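Local structure of putative beta-glucosidase (Bifidobacterium adolescentis, 5WAB) at residues P67-F71 / A92-E96; F299-D305 / P356-T360. The protein hydrolyses beta-glucosidic linkages as a beta-glucosidase of glycoside hydrolase family 3, and may also release terminal arabinopyranose from a ginsenoside. All blocks are in the same frame, centred on the assembly; numbering follows the deposited sequence.

How the contacts relate
Contact 1 (67-71 with 92-96) and contact 2 (299-305 with 356-360) lie about 8 Å apart, centre to centre, and share a polar junction at H304. The imidazole of H304 spans two glutamates on helix 83-99: ND1 lies 2.8 Å from E96 OE2 and NE2 lies 2.9 Å from E95 OE1, both probable hydrogen bonds. E96 OE2 therefore faces T69 and H304 together, while the F299 ring packs beside the same oxygen. Contact 1 is buried within the N-terminal family 3 domain; contact 2 is a surface contact that brings helix 301-313 against a loop of the C-terminal domain. Q474 reaches both, bonding to C70, D305 and T357.

Contact 1 of 2, residues P67-F71 / A92-E96; sequences PATCF and AMAEE
The irregular segment 67-71 runs past one flank of the helical segment 92-96, with the CA atoms of A68 and E96 7.2 Å apart and those of T69 and M93 8.0 Å apart. E96 stretches its carboxylate across to the loop and meets T69 twice: T69 N donates to OE1 at 3.2 Å, with an N-H...O angle of 158°, and T69 OG1 donates to OE2 at 2.8 Å. Each oxygen uses its syn lone pair, and the two bonds together should hold the carboxylate against rotation. Helix 83-99 connects the adjacent parallel strands 41-44 and 102-106 in a beta-alpha-beta crossover of the TIM-barrel-type N-terminal domain. Shortening E96 to an alanine is likely to leave T69 N and OG1 without these acceptors and H304 without one of its two glutamate partners. Further along, F71 turns its ring toward the helix, where CE2 lies 3.6 Å from M93 CG and CZ 3.7 Å from A92 CB, both obliquely. With its chain extended at chi2 (167°), M93 carries SD to 5.1 Å from the F71 ring centroid, an oblique Met-aromatic contact. T69 CG2 covers one face of that ring, offset toward its rim.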
loop_
_atom_site.group_PDB
_atom_site.type_symbol
_atom_site.label_atom_id
_atom_site.label_comp_id
_atom_site.label_asym_id
_atom_site.label_seq_id
_atom_site.Cartn_x
_atom_site.Cartn_y
_atom_site.Cartn_z
ATOM N N PRO A 67 7.188 4.837 23.443
ATOM C CA PRO A 67 6.091 3.858 23.330
ATOM C C PRO A 67 4.911 4.407 22.548
ATOM O O PRO A 67 4.348 5.450 22.881
ATOM C CB PRO A 67 5.722 3.575 24.790
ATOM C CG PRO A 67 6.962 3.896 25.558
ATOM C CD PRO A 67 7.583 5.061 24.843
ATOM N N ALA A 68 4.544 3.692 21.489
ATOM C CA ALA A 68 3.425 4.079 20.645
ATOM C C ALA A 68 2.737 2.820 20.143
ATOM O O ALA A 68 3.281 1.717 20.223
ATOM C CB ALA A 68 3.881 4.961 19.478
ATOM N N THR A 69 1.529 2.998 19.617
ATOM C CA THR A 69 0.779 1.878 19.067
ATOM C C THR A 69 1.373 1.459 17.728
ATOM O O THR A 69 1.450 2.264 16.793
ATOM C CB THR A 69 -0.691 2.249 18.903
ATOM O OG1 THR A 69 -1.238 2.581 20.186
ATOM C CG2 THR A 69 -1.471 1.080 18.287
ATOM N N CYS A 70 1.799 0.203 17.635
ATOM C CA CYS A 70 2.331 -0.337 16.389
ATOM C C CYS A 70 1.163 -0.929 15.612
ATOM O O CYS A 70 0.712 -2.041 15.892
ATOM C CB CYS A 70 3.418 -1.370 16.668
ATOM S SG CYS A 70 4.188 -2.083 15.183
ATOM N N PHE A 71 0.664 -0.182 14.636
ATOM C CA PHE A 71 -0.418 -0.682 13.807
ATOM C C PHE A 71 0.121 -1.682 12.789
ATOM O O PHE A 71 1.325 -1.720 12.520
ATOM C CB PHE A 71 -1.112 0.481 13.106
ATOM C CG PHE A 71 -1.782 1.431 14.050
ATOM C CD1 PHE A 71 -3.067 1.188 14.504
ATOM C CD2 PHE A 71 -1.127 2.570 14.484
ATOM C CE1 PHE A 71 -3.684 2.058 15.379
ATOM C CE2 PHE A 71 -1.739 3.443 15.359
ATOM C CZ PHE A 71 -3.020 3.187 15.806
ATOM N N ALA A 92 -5.965 7.855 15.066
ATOM C CA ALA A 92 -5.228 7.455 16.260
ATOM C C ALA A 92 -3.758 7.848 16.154
ATOM O O ALA A 92 -3.169 8.331 17.127
ATOM C CB ALA A 92 -5.370 5.951 16.485
ATOM N N MET A 93 -3.158 7.659 14.974
ATOM C CA MET A 93 -1.773 8.063 14.748
ATOM C C MET A 93 -1.576 9.558 14.988
ATOM O O MET A 93 -0.563 9.976 15.562
ATOM C CB MET A 93 -1.351 7.684 13.327
ATOM C CG MET A 93 -1.224 6.185 13.093
ATOM S SD MET A 93 -1.083 5.731 11.347
ATOM C CE MET A 93 0.359 6.642 10.840
ATOM N N ALA A 94 -2.529 10.385 14.550
ATOM C CA ALA A 94 -2.399 11.823 14.755
ATOM C C ALA A 94 -2.488 12.186 16.231
ATOM O O ALA A 94 -1.741 13.046 16.713
ATOM C CB ALA A 94 -3.470 12.564 13.961
ATOM N N GLU A 95 -3.395 11.543 16.969
ATOM C CA GLU A 95 -3.538 11.843 18.389
ATOM C C GLU A 95 -2.272 11.486 19.157
ATOM O O GLU A 95 -1.893 12.182 20.108
ATOM C CB GLU A 95 -4.746 11.101 18.956
ATOM C CG GLU A 95 -6.068 11.600 18.400
ATOM C CD GLU A 95 -7.241 10.797 18.904
ATOM O OE1 GLU A 95 -7.033 9.632 19.313
ATOM O OE2 GLU A 95 -8.374 11.329 18.885
ATOM N N GLU A 96 -1.590 10.415 18.752
ATOM C CA GLU A 96 -0.315 10.110 19.386
ATOM C C GLU A 96 0.730 11.157 19.023
ATOM O O GLU A 96 1.555 11.533 19.863
ATOM C CB GLU A 96 0.147 8.705 18.995
ATOM C CG GLU A 96 -0.897 7.637 19.277
ATOM C CD GLU A 96 -0.346 6.221 19.246
ATOM O OE1 GLU A 96 0.855 6.035 18.963
ATOM O OE2 GLU A 96 -1.126 5.291 19.526
#

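Contact 2 of 2, residues F299-D305 / P356-T360; sequences FDVDAHD and PTKMT
F299 opens the first segment by bringing the edge of its ring to T357, whose CG2 lies near the ring plane, 4.4 Å from F299 CZ. D300 follows as N-cap: its OD1 accepts from A303 N at 3.2 Å, the donor standing well above the carboxylate plane. One residue on, V301 points CG1 across the gap, where it lies 3.8 Å from T357 CB and 3.7 Å from K358 CE; with CG1 anti to the backbone N (chi1 167°), this methyl touches both the threonine and the lysine chain. The V301 and T357 side chains lie alongside with their ends pointing opposite ways. D302 and K358 carry opposite charges and are modelled close together, but implausibly so; a salt bridge there is doubtful, since neither charged atom is placed with certainty. On the next turn D305 lays its carboxylate against the aliphatic part of the same lysine, OD2 standing 3.2 Å from K358 CD. The other oxygen, D305 OD1, bonds to Q474, which also holds T357 OG1. The contact sets the first turn of helix 301-313 against the loop between strand 334-337 and helix 362-368, while F299 and H304 turn to helix 83-99.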
loop_
_atom_site.group_PDB
_atom_site.type_symbol
_atom_site.label_atom_id
_atom_site.label_comp_id
_atom_site.label_asym_id
_atom_site.label_seq_id
_atom_site.Cartn_x
_atom_site.Cartn_y
_atom_site.Cartn_z
ATOM N N PHE A 299 -2.949 10.393 24.876
ATOM C CA PHE A 299 -3.862 9.575 24.095
ATOM C C PHE A 299 -4.271 8.332 24.874
ATOM O O PHE A 299 -3.535 7.840 25.734
ATOM C CB PHE A 299 -3.239 9.183 22.750
ATOM C CG PHE A 299 -2.067 8.229 22.849
ATOM C CD1 PHE A 299 -2.265 6.856 22.862
ATOM C CD2 PHE A 299 -0.766 8.707 22.872
ATOM C CE1 PHE A 299 -1.190 5.982 22.932
ATOM C CE2 PHE A 299 0.311 7.841 22.945
ATOM C CZ PHE A 299 0.097 6.475 22.973
ATOM N N ASP A 300 -5.470 7.836 24.575
ATOM C CA ASP A 300 -5.995 6.638 25.223
ATOM C C ASP A 300 -5.255 5.418 24.684
ATOM O O ASP A 300 -5.447 5.027 23.528
ATOM C CB ASP A 300 -7.497 6.535 24.975
ATOM C CG ASP A 300 -8.177 5.528 25.884
ATOM O OD1 ASP A 300 -7.511 4.573 26.343
ATOM O OD2 ASP A 300 -9.393 5.688 26.129
ATOM N N VAL A 301 -4.403 4.821 25.521
ATOM C CA VAL A 301 -3.603 3.679 25.083
ATOM C C VAL A 301 -4.503 2.503 24.723
ATOM O O VAL A 301 -4.322 1.856 23.684
ATOM C CB VAL A 301 -2.576 3.294 26.163
ATOM C CG1 VAL A 301 -1.971 1.933 25.851
ATOM C CG2 VAL A 301 -1.497 4.358 26.274
ATOM N N ASP A 302 -5.475 2.198 25.588
ATOM C CA ASP A 302 -6.337 1.044 25.344
ATOM C C ASP A 302 -7.235 1.271 24.137
ATOM O O ASP A 302 -7.500 0.336 23.373
ATOM C CB ASP A 302 -7.180 0.736 26.582
ATOM C CG ASP A 302 -6.357 0.178 27.728
ATOM O OD1 ASP A 302 -5.299 -0.430 27.463
ATOM O OD2 ASP A 302 -6.767 0.355 28.896
ATOM N N ALA A 303 -7.726 2.499 23.955
ATOM C CA ALA A 303 -8.571 2.780 22.800
ATOM C C ALA A 303 -7.796 2.617 21.500
ATOM O O ALA A 303 -8.317 2.065 20.525
ATOM C CB ALA A 303 -9.156 4.185 22.896
ATOM N N HIS A 304 -6.548 3.097 21.466
ATOM C CA HIS A 304 -5.738 2.951 20.262
ATOM C C HIS A 304 -5.354 1.495 20.030
ATOM O O HIS A 304 -5.287 1.040 18.883
ATOM C CB HIS A 304 -4.482 3.820 20.359
ATOM C CG HIS A 304 -4.749 5.290 20.257
ATOM N ND1 HIS A 304 -3.741 6.220 20.122
ATOM C CD2 HIS A 304 -5.907 5.992 20.279
ATOM C CE1 HIS A 304 -4.266 7.430 20.056
ATOM N NE2 HIS A 304 -5.578 7.321 20.153
ATOM N N ASP A 305 -5.118 0.745 21.109
ATOM C CA ASP A 305 -4.799 -0.670 20.970
ATOM C C ASP A 305 -5.978 -1.456 20.419
ATOM O O ASP A 305 -5.782 -2.474 19.743
ATOM C CB ASP A 305 -4.362 -1.244 22.317
ATOM C CG ASP A 305 -3.985 -2.704 22.232
ATOM O OD1 ASP A 305 -3.101 -3.043 21.421
ATOM O OD2 ASP A 305 -4.574 -3.511 22.974
ATOM N N PRO A 356 6.060 -1.106 21.106
ATOM C CA PRO A 356 4.606 -1.073 21.292
ATOM C C PRO A 356 4.221 -0.709 22.716
ATOM O O PRO A 356 4.956 -0.962 23.672
ATOM C CB PRO A 356 4.167 -2.500 20.945
ATOM C CG PRO A 356 5.375 -3.345 21.148
ATOM C CD PRO A 356 6.597 -2.476 21.018
ATOM N N THR A 357 3.051 -0.080 22.844
ATOM C CA THR A 357 2.500 0.173 24.170
ATOM C C THR A 357 2.192 -1.138 24.882
ATOM O O THR A 357 2.453 -1.282 26.081
ATOM C CB THR A 357 1.242 1.034 24.071
ATOM O OG1 THR A 357 0.280 0.378 23.238
ATOM C CG2 THR A 357 1.574 2.387 23.468
ATOM N N LYS A 358 1.625 -2.097 24.159
ATOM C CA LYS A 358 1.369 -3.423 24.696
ATOM C C LYS A 358 1.425 -4.423 23.552
ATOM O O LYS A 358 0.923 -4.152 22.457
ATOM C CB LYS A 358 0.012 -3.484 25.410
ATOM C CG LYS A 358 -1.189 -3.212 24.514
ATOM C CD LYS A 358 -2.453 -3.009 25.331
ATOM C CE LYS A 358 -2.367 -1.735 26.147
ATOM N NZ LYS A 358 -3.480 -1.629 27.126
ATOM N N MET A 359 2.052 -5.569 23.799
ATOM C CA MET A 359 2.059 -6.634 22.810
ATOM C C MET A 359 1.937 -7.964 23.537
ATOM O O MET A 359 2.700 -8.236 24.468
ATOM C CB MET A 359 3.335 -6.589 21.962
ATOM C CG MET A 359 3.304 -7.500 20.750
ATOM S SD MET A 359 4.007 -9.127 21.042
ATOM C CE MET A 359 5.676 -8.699 21.532
ATOM N N THR A 360 0.988 -8.790 23.101
ATOM C CA THR A 360 0.766 -10.115 23.669
ATOM C C THR A 360 0.819 -11.142 22.551
ATOM O O THR A 360 0.050 -11.059 21.587
ATOM C CB THR A 360 -0.575 -10.190 24.410
ATOM O OG1 THR A 360 -0.586 -9.249 25.492
ATOM C CG2 THR A 360 -0.810 -11.591 24.961
#